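Local coordinates for Oxidored_FMN domain-containing protein (PDB 6L6J), which probably oxidises the amine of 6-hydroxypseudooxynicotine, using flavin mononucleotide and a [4Fe-4S] cluster, and carries a bound ADP in a separate nucleotide-binding region, at residues 397-402 with 642-647; 414-417 with 422-425. All blocks are in the same frame, centred on the assembly; numbering follows the deposited sequence.

In the fold
Both contacts lie in the Rossmann-like ADP-binding part of the chain, on the five-stranded parallel sheet ordered 456-459, 413-417, 390-394, 476-479, 641-643. Their centres are about 10 Å apart and both reach ADP. Helix 398-410 leads directly into strand 413-417, so the two segments of contact 2 follow closely on the first segment of contact 1, whose second segment, 642-647, begins on the outermost strand 641-643, some 240 residues later. The contacts also meet: Ile416 packs on Gly400 and Leu401, and Pro398 approaches Gly424. Contact 1 holds the beta-phosphate, while contact 2 includes the glycine pair that borders the ribose and alpha-phosphate.

Contact 1. Residues 397-402 with 642-647. With ADP (adenosine-5'-diphosphate), chain D.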
ATOM      1  N   GLY A 397      -9.128 -13.623 -15.486  1.00 31.22           N
ATOM      2  CA  GLY A 397      -8.894 -12.913 -14.212  1.00 30.47           C
ATOM      3  C   GLY A 397      -7.501 -12.291 -14.161  1.00 31.16           C
ATOM      4  O   GLY A 397      -6.727 -12.391 -15.122  1.00 33.84           O
ATOM      5  N   PRO A 398      -7.113 -11.651 -13.038  1.00 27.81           N
ATOM      6  CA  PRO A 398      -5.795 -11.030 -12.934  1.00 27.48           C
ATOM      7  C   PRO A 398      -4.635 -12.033 -13.044  1.00 30.47           C
ATOM      8  O   PRO A 398      -3.556 -11.633 -13.507  1.00 33.58           O
ATOM      9  CB  PRO A 398      -5.791 -10.349 -11.559  1.00 27.22           C
ATOM     10  CG  PRO A 398      -6.945 -10.959 -10.803  1.00 27.42           C
ATOM     11  CD  PRO A 398      -7.919 -11.499 -11.827  1.00 27.33           C
ATOM     12  N   ALA A 399      -4.850 -13.295 -12.643  1.00 29.22           N
ATOM     13  CA  ALA A 399      -3.838 -14.375 -12.752  1.00 28.75           C
ATOM     14  C   ALA A 399      -3.538 -14.609 -14.226  1.00 27.68           C
ATOM     15  O   ALA A 399      -2.413 -14.321 -14.639  1.00 29.90           O
ATOM     16  CB  ALA A 399      -4.296 -15.649 -12.066  1.00 29.89           C
ATOM     17  N   GLY A 400      -4.539 -15.057 -14.987  1.00 30.05           N
ATOM     18  CA  GLY A 400      -4.453 -15.255 -16.449  1.00 31.69           C
ATOM     19  C   GLY A 400      -3.807 -14.069 -17.165  1.00 33.94           C
ATOM     20  O   GLY A 400      -2.809 -14.277 -17.911  1.00 36.04           O
ATOM     21  N   LEU A 401      -4.338 -12.867 -16.946  1.00 32.90           N
ATOM     22  CA  LEU A 401      -3.933 -11.637 -17.673  1.00 34.37           C
ATOM     23  C   LEU A 401      -2.466 -11.330 -17.401  1.00 35.32           C
ATOM     24  O   LEU A 401      -1.804 -10.790 -18.318  1.00 38.84           O
ATOM     25  CB  LEU A 401      -4.799 -10.455 -17.229  1.00 33.24           C
ATOM     26  CG  LEU A 401      -6.213 -10.458 -17.783  1.00 34.25           C
ATOM     27  CD1 LEU A 401      -7.047  -9.378 -17.112  1.00 36.25           C
ATOM     28  CD2 LEU A 401      -6.197 -10.275 -19.292  1.00 34.41           C
ATOM     29  N   GLU A 402      -1.998 -11.590 -16.180  1.00 32.65           N
ATOM     30  CA  GLU A 402      -0.604 -11.258 -15.785  1.00 32.32           C
ATOM     31  C   GLU A 402       0.346 -12.259 -16.454  1.00 29.13           C
ATOM     32  O   GLU A 402       1.387 -11.850 -16.903  1.00 27.06           O
ATOM     33  CB  GLU A 402      -0.488 -11.225 -14.259  1.00 33.23           C
ATOM     34  CG  GLU A 402       0.925 -11.008 -13.765  1.00 31.17           C
ATOM     35  CD  GLU A 402       1.671  -9.890 -14.465  1.00 31.16           C
ATOM     36  OE1 GLU A 402       1.057  -8.860 -14.740  1.00 34.13           O
ATOM     37  OE2 GLU A 402       2.871 -10.054 -14.730  1.00 34.61           O
ATOM     38  N   GLU A 642       0.139 -26.407 -15.972  1.00 41.15           N
ATOM     39  CA  GLU A 642       0.223 -25.879 -14.579  1.00 39.58           C
ATOM     40  C   GLU A 642      -1.054 -25.083 -14.262  1.00 39.54           C
ATOM     41  O   GLU A 642      -1.747 -24.674 -15.213  1.00 39.05           O
ATOM     42  CB  GLU A 642       1.512 -25.077 -14.400  1.00 37.03           C
ATOM     43  CG  GLU A 642       1.400 -23.617 -14.769  1.00 38.59           C
ATOM     44  CD  GLU A 642       2.693 -22.831 -14.614  1.00 38.19           C
ATOM     45  OE1 GLU A 642       3.253 -22.405 -15.651  1.00 38.57           O
ATOM     46  OE2 GLU A 642       3.129 -22.631 -13.450  1.00 38.06           O
ATOM     47  N   ARG A 643      -1.378 -24.932 -12.972  1.00 40.83           N
ATOM     48  CA  ARG A 643      -2.491 -24.076 -12.473  1.00 39.62           C
ATOM     49  C   ARG A 643      -1.884 -22.908 -11.671  1.00 40.19           C
ATOM     50  O   ARG A 643      -0.761 -23.073 -11.120  1.00 40.37           O
ATOM     51  CB  ARG A 643      -3.500 -24.937 -11.704  1.00 42.72           C
ATOM     52  CG  ARG A 643      -3.040 -25.435 -10.340  1.00 46.43           C
ATOM     53  CD  ARG A 643      -3.797 -26.654  -9.815  1.00 45.86           C
ATOM     54  NE  ARG A 643      -4.228 -26.517  -8.439  1.00 48.44           N
ATOM     55  CZ  ARG A 643      -4.864 -27.444  -7.729  1.00 54.23           C
ATOM     56  NH1 ARG A 643      -5.116 -28.632  -8.235  1.00 56.29           N
ATOM     57  NH2 ARG A 643      -5.242 -27.193  -6.488  1.00 59.28           N
ATOM     58  N   ILE A 644      -2.559 -21.752 -11.653  1.00 38.02           N
ATOM     59  CA  ILE A 644      -2.080 -20.507 -10.972  1.00 37.15           C
ATOM     60  C   ILE A 644      -3.264 -19.680 -10.469  1.00 35.84           C
ATOM     61  O   ILE A 644      -4.350 -19.770 -11.060  1.00 40.13           O
ATOM     62  CB  ILE A 644      -1.213 -19.662 -11.906  1.00 37.86           C
ATOM     63  CG1 ILE A 644      -1.925 -19.402 -13.228  1.00 41.34           C
ATOM     64  CG2 ILE A 644       0.147 -20.296 -12.117  1.00 40.62           C
ATOM     65  CD1 ILE A 644      -1.487 -18.114 -13.900  1.00 41.68           C
ATOM     66  N   GLY A 645      -3.056 -18.928  -9.390  1.00 32.50           N
ATOM     67  CA  GLY A 645      -4.052 -18.006  -8.823  1.00 32.33           C
ATOM     68  C   GLY A 645      -5.085 -18.703  -7.957  1.00 33.88           C
ATOM     69  O   GLY A 645      -4.745 -19.721  -7.303  1.00 35.24           O
ATOM     70  N   ASP A 646      -6.307 -18.165  -7.924  1.00 31.75           N
ATOM     71  CA  ASP A 646      -7.372 -18.607  -6.987  1.00 31.92           C
ATOM     72  C   ASP A 646      -7.713 -20.072  -7.277  1.00 32.92           C
ATOM     73  O   ASP A 646      -8.124 -20.791  -6.354  1.00 33.89           O
ATOM     74  CB  ASP A 646      -8.610 -17.710  -7.082  1.00 31.76           C
ATOM     75  CG  ASP A 646      -8.392 -16.278  -6.625  1.00 28.41           C
ATOM     76  OD1 ASP A 646      -7.626 -16.049  -5.665  1.00 26.66           O
ATOM     77  OD2 ASP A 646      -8.975 -15.409  -7.256  1.00 28.43           O
ATOM     78  N   CYS A 647      -7.532 -20.499  -8.522  1.00 33.85           N
ATOM     79  CA  CYS A 647      -7.782 -21.895  -8.968  1.00 33.12           C
ATOM     80  C   CYS A 647      -6.733 -22.810  -8.329  1.00 33.19           C
ATOM     81  O   CYS A 647      -7.090 -23.975  -8.041  1.00 38.87           O
ATOM     82  CB  CYS A 647      -7.905 -21.944 -10.493  1.00 33.02           C
ATOM     83  SG  CYS A 647      -6.743 -23.003 -11.389  1.00 33.73           S
TER
HETATM   84  PB  ADP D 703      -7.879 -15.325 -10.527  1.00 31.73           P
HETATM   85  O1B ADP D 703      -7.447 -14.718 -11.842  1.00 30.66           O
HETATM   86  O2B ADP D 703      -7.779 -14.359  -9.347  1.00 29.63           O
HETATM   87  O3B ADP D 703      -7.213 -16.651 -10.260  1.00 34.39           O
HETATM   88  PA  ADP D 703     -10.653 -15.103 -11.446  1.00 30.59           P
HETATM   89  O1A ADP D 703     -10.436 -13.629 -11.505  1.00 29.62           O
HETATM   90  O2A ADP D 703     -11.870 -15.623 -10.778  1.00 29.48           O
HETATM   91  O3A ADP D 703      -9.422 -15.736 -10.666  1.00 31.62           O
HETATM   92  O5' ADP D 703     -10.485 -15.731 -12.924  1.00 31.25           O
HETATM   93  C5' ADP D 703     -11.233 -16.889 -13.363  1.00 30.95           C
HETATM   94  C4' ADP D 703     -11.810 -16.626 -14.732  1.00 32.04           C
HETATM   95  O4' ADP D 703     -11.697 -17.841 -15.522  1.00 32.12           O
HETATM   96  C3' ADP D 703     -13.305 -16.261 -14.761  1.00 34.70           C
HETATM   97  O3' ADP D 703     -13.641 -15.354 -15.804  1.00 30.89           O
HETATM   98  C2' ADP D 703     -13.940 -17.635 -15.003  1.00 36.46           C
HETATM   99  O2' ADP D 703     -15.285 -17.619 -15.437  1.00 35.78           O
HETATM  100  C1' ADP D 703     -12.964 -18.143 -16.059  1.00 36.10           C
HETATM  101  N9  ADP D 703     -13.079 -19.571 -16.357  1.00 37.54           N
HETATM  102  C8  ADP D 703     -13.347 -20.602 -15.486  1.00 36.13           C
HETATM  103  N7  ADP D 703     -13.409 -21.770 -16.075  1.00 37.43           N
HETATM  104  C5  ADP D 703     -13.192 -21.493 -17.423  1.00 39.11           C
HETATM  105  C6  ADP D 703     -13.133 -22.307 -18.577  1.00 38.91           C
HETATM  106  N6  ADP D 703     -13.280 -23.625 -18.562  1.00 36.06           N
HETATM  107  N1  ADP D 703     -12.888 -21.706 -19.768  1.00 40.13           N
HETATM  108  C2  ADP D 703     -12.719 -20.379 -19.785  1.00 38.08           C
HETATM  109  N3  ADP D 703     -12.745 -19.520 -18.771  1.00 36.26           N
HETATM  110  C4  ADP D 703     -12.986 -20.140 -17.605  1.00 35.85           C
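Ala399, in the first turn of helix 398-410, packs its methyl group against the backbone of Gly645, with Ala399 CB 4.0 Å from Gly645 CA. From Ile644 comes a single methyl: CD1 lies 4.0 Å from Ala399 O and a little farther from its CB. CG1 of this isoleucine stands between its own backbone N and carbonyl carbon (chi1 52°), which carries CD1 over to the helix. The direct contact is van der Waals in kind; no hydrogen bond joins the two segments. Gly645 has a positive phi, and a side chain here would run into both Ala399 CB and the ADP phosphate.

The polar link passes through the beta-phosphate, gripped by one backbone amide from each segment. Ala399 N donates to ADP O1B at 3.1 Å, with an N-H...O angle of 157°. Asp646 N donates to ADP O3B at 2.9 Å, bent about as much (155°). Gly397, the helix N-cap, brings its CA to 3.2 Å from ADP O1A, where any CB would collide with that oxygen.

Among the charged groups, Asp646 OD2 lies 2.6 Å from ADP O2B, the third beta-phosphate oxygen. The carboxylate makes a salt bridge to Arg426 through OD2 and accepts from Gly651 N through OD1. An alanine here would keep the amide that binds O3B but would probably leave Arg426 without this acidic mate and Gly651 N without its acceptor.

Gly397 and Gly400, with Gly395, fit the Rossmann GxGxxG pattern of a strand, tight turn and helix. The chemistry is that of a diphosphate site: backbone N-H groups, probably aided by the helix N-terminus, solvate the phosphate, the small residues make room for it, and Arg426, salt-bridged to Asp646, probably eases the closeness of carboxylate and phosphate.

Contact 2. Residues 414-417 with 422-425; sequences VSIA and EWGG. With ADP (adenosine-5'-diphosphate), chain D.
Ile416 meets the six-membered ring of Trp423, and this pair carries nearly all of the contact. Ile416 CG1 is anti to the backbone N (chi1 177°), which places that methylene 3.7 Å from Trp423 CZ3, with Trp423 CH2 at 4.0 Å. The terminal CD1 also reaches CZ3, and the CG2 branch lies 4.1 Å from CH2. The two side chains run past each other in opposite directions. The Ile416 carbonyl contributes as well: its O sits at the edge of the indole, near the ring plane, 3.7 Å from Trp423 CH2. The chain then passes Ala417, whose backbone C lies 4.3 Å from the same Trp423 CH2 while its methyl points away from the loop to rest on Leu464. No hydrogen bond crosses between the segments.

Beyond the tryptophan, Gly424 and Gly425 turn along the nucleotide. Gly425 CA is 3.4 Å from ADP O3', and its positive phi of 41° suits glycine; a CB there would also strike the alpha-phosphate oxygen O1A. Gly424, with phi 137°, likewise adopts a backbone shape that calls for glycine. The tryptophan thus ties the strand end to a loop that lines the ADP pocket.

Trp423 also touches Met458 of strand 456-459, together with Leu460 and Asp418, the latter hydrogen-bonded to ADP. Strand 413-417 pairs with 390-394 and 456-459. Ile416 packs between the indole and helix 398-410, where it meets Leu401 and Ala404, and Trp423 covers the end of strand 413-417 beside strand 456-459, ahead of helix 426-430.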
ATOM      1  N   VAL A 414       1.016 -16.302 -27.652  1.00 40.83           N
ATOM      2  CA  VAL A 414       0.119 -16.402 -26.462  1.00 39.35           C
ATOM      3  C   VAL A 414      -1.341 -16.313 -26.901  1.00 38.63           C
ATOM      4  O   VAL A 414      -1.731 -15.273 -27.417  1.00 41.99           O
ATOM      5  CB  VAL A 414       0.440 -15.310 -25.422  1.00 39.18           C
ATOM      6  CG1 VAL A 414      -0.585 -15.285 -24.291  1.00 36.94           C
ATOM      7  CG2 VAL A 414       1.861 -15.456 -24.883  1.00 37.56           C
ATOM      8  N   SER A 415      -2.123 -17.358 -26.648  1.00 40.04           N
ATOM      9  CA  SER A 415      -3.605 -17.313 -26.709  1.00 40.76           C
ATOM     10  C   SER A 415      -4.162 -17.287 -25.280  1.00 41.86           C
ATOM     11  O   SER A 415      -3.607 -17.995 -24.412  1.00 42.16           O
ATOM     12  CB  SER A 415      -4.139 -18.455 -27.516  1.00 39.70           C
ATOM     13  OG  SER A 415      -3.863 -18.232 -28.887  1.00 41.15           O
ATOM     14  N   ILE A 416      -5.190 -16.468 -25.049  1.00 41.19           N
ATOM     15  CA  ILE A 416      -5.945 -16.411 -23.761  1.00 43.76           C
ATOM     16  C   ILE A 416      -7.456 -16.488 -24.051  1.00 42.16           C
ATOM     17  O   ILE A 416      -7.937 -15.762 -24.947  1.00 41.06           O
ATOM     18  CB  ILE A 416      -5.549 -15.157 -22.956  1.00 46.47           C
ATOM     19  CG1 ILE A 416      -6.367 -15.026 -21.671  1.00 47.17           C
ATOM     20  CG2 ILE A 416      -5.642 -13.899 -23.808  1.00 48.90           C
ATOM     21  CD1 ILE A 416      -5.709 -14.174 -20.603  1.00 49.61           C
ATOM     22  N   ALA A 417      -8.158 -17.367 -23.330  1.00 38.84           N
ATOM     23  CA  ALA A 417      -9.612 -17.611 -23.434  1.00 39.77           C
ATOM     24  C   ALA A 417     -10.287 -17.298 -22.091  1.00 40.56           C
ATOM     25  O   ALA A 417      -9.673 -17.568 -21.043  1.00 44.44           O
ATOM     26  CB  ALA A 417      -9.855 -19.044 -23.841  1.00 41.10           C
ATOM     27  N   GLU A 422     -16.493 -10.122 -20.822  1.00 38.35           N
ATOM     28  CA  GLU A 422     -15.642  -8.993 -20.342  1.00 36.53           C
ATOM     29  C   GLU A 422     -14.423  -9.541 -19.600  1.00 36.12           C
ATOM     30  O   GLU A 422     -14.598 -10.443 -18.737  1.00 34.36           O
ATOM     31  CB  GLU A 422     -16.465  -8.076 -19.439  1.00 34.58           C
ATOM     32  CG  GLU A 422     -15.852  -6.705 -19.239  1.00 33.51           C
ATOM     33  CD  GLU A 422     -16.537  -5.874 -18.162  1.00 34.50           C
ATOM     34  OE1 GLU A 422     -17.788  -5.810 -18.165  1.00 33.27           O
ATOM     35  OE2 GLU A 422     -15.825  -5.294 -17.316  1.00 35.12           O
ATOM     36  N   TRP A 423     -13.239  -9.028 -19.935  1.00 35.21           N
ATOM     37  CA  TRP A 423     -11.953  -9.415 -19.292  1.00 33.72           C
ATOM     38  C   TRP A 423     -11.986  -8.935 -17.840  1.00 31.32           C
ATOM     39  O   TRP A 423     -12.539  -7.849 -17.604  1.00 30.89           O
ATOM     40  CB  TRP A 423     -10.763  -8.832 -20.067  1.00 33.39           C
ATOM     41  CG  TRP A 423     -10.644  -9.408 -21.438  1.00 35.31           C
ATOM     42  CD1 TRP A 423     -10.940  -8.798 -22.624  1.00 35.00           C
ATOM     43  CD2 TRP A 423     -10.244 -10.754 -21.761  1.00 35.85           C
ATOM     44  NE1 TRP A 423     -10.748  -9.665 -23.665  1.00 35.03           N
ATOM     45  CE2 TRP A 423     -10.313 -10.870 -23.165  1.00 35.73           C
ATOM     46  CE3 TRP A 423      -9.832 -11.857 -21.007  1.00 34.54           C
ATOM     47  CZ2 TRP A 423      -9.990 -12.055 -23.819  1.00 34.38           C
ATOM     48  CZ3 TRP A 423      -9.523 -13.028 -21.657  1.00 35.31           C
ATOM     49  CH2 TRP A 423      -9.600 -13.121 -23.047  1.00 34.94           C
ATOM     50  N   GLY A 424     -11.450  -9.735 -16.917  1.00 30.14           N
ATOM     51  CA  GLY A 424     -11.263  -9.346 -15.501  1.00 30.84           C
ATOM     52  C   GLY A 424     -11.637 -10.434 -14.500  1.00 30.27           C
ATOM     53  O   GLY A 424     -11.433 -10.221 -13.300  1.00 30.22           O
ATOM     54  N   GLY A 425     -12.154 -11.575 -14.948  1.00 31.76           N
ATOM     55  CA  GLY A 425     -12.618 -12.631 -14.032  1.00 31.52           C
ATOM     56  C   GLY A 425     -13.353 -12.025 -12.848  1.00 30.38           C
ATOM     57  O   GLY A 425     -14.318 -11.277 -13.076  1.00 27.99           O
TER
HETATM   58  PB  ADP D 703      -7.879 -15.325 -10.527  1.00 31.73           P
HETATM   59  O1B ADP D 703      -7.447 -14.718 -11.842  1.00 30.66           O
HETATM   60  O2B ADP D 703      -7.779 -14.359  -9.347  1.00 29.63           O
HETATM   61  O3B ADP D 703      -7.213 -16.651 -10.260  1.00 34.39           O
HETATM   62  PA  ADP D 703     -10.653 -15.103 -11.446  1.00 30.59           P
HETATM   63  O1A ADP D 703     -10.436 -13.629 -11.505  1.00 29.62           O
HETATM   64  O2A ADP D 703     -11.870 -15.623 -10.778  1.00 29.48           O
HETATM   65  O3A ADP D 703      -9.422 -15.736 -10.666  1.00 31.62           O
HETATM   66  O5' ADP D 703     -10.485 -15.731 -12.924  1.00 31.25           O
HETATM   67  C5' ADP D 703     -11.233 -16.889 -13.363  1.00 30.95           C
HETATM   68  C4' ADP D 703     -11.810 -16.626 -14.732  1.00 32.04           C
HETATM   69  O4' ADP D 703     -11.697 -17.841 -15.522  1.00 32.12           O
HETATM   70  C3' ADP D 703     -13.305 -16.261 -14.761  1.00 34.70           C
HETATM   71  O3' ADP D 703     -13.641 -15.354 -15.804  1.00 30.89           O
HETATM   72  C2' ADP D 703     -13.940 -17.635 -15.003  1.00 36.46           C
HETATM   73  O2' ADP D 703     -15.285 -17.619 -15.437  1.00 35.78           O
HETATM   74  C1' ADP D 703     -12.964 -18.143 -16.059  1.00 36.10           C
HETATM   75  N9  ADP D 703     -13.079 -19.571 -16.357  1.00 37.54           N
HETATM   76  C8  ADP D 703     -13.347 -20.602 -15.486  1.00 36.13           C
HETATM   77  N7  ADP D 703     -13.409 -21.770 -16.075  1.00 37.43           N
HETATM   78  C5  ADP D 703     -13.192 -21.493 -17.423  1.00 39.11           C
HETATM   79  C6  ADP D 703     -13.133 -22.307 -18.577  1.00 38.91           C
HETATM   80  N6  ADP D 703     -13.280 -23.625 -18.562  1.00 36.06           N
HETATM   81  N1  ADP D 703     -12.888 -21.706 -19.768  1.00 40.13           N
HETATM   82  C2  ADP D 703     -12.719 -20.379 -19.785  1.00 38.08           C
HETATM   83  N3  ADP D 703     -12.745 -19.520 -18.771  1.00 36.26           N
HETATM   84  C4  ADP D 703     -12.986 -20.140 -17.605  1.00 35.85           C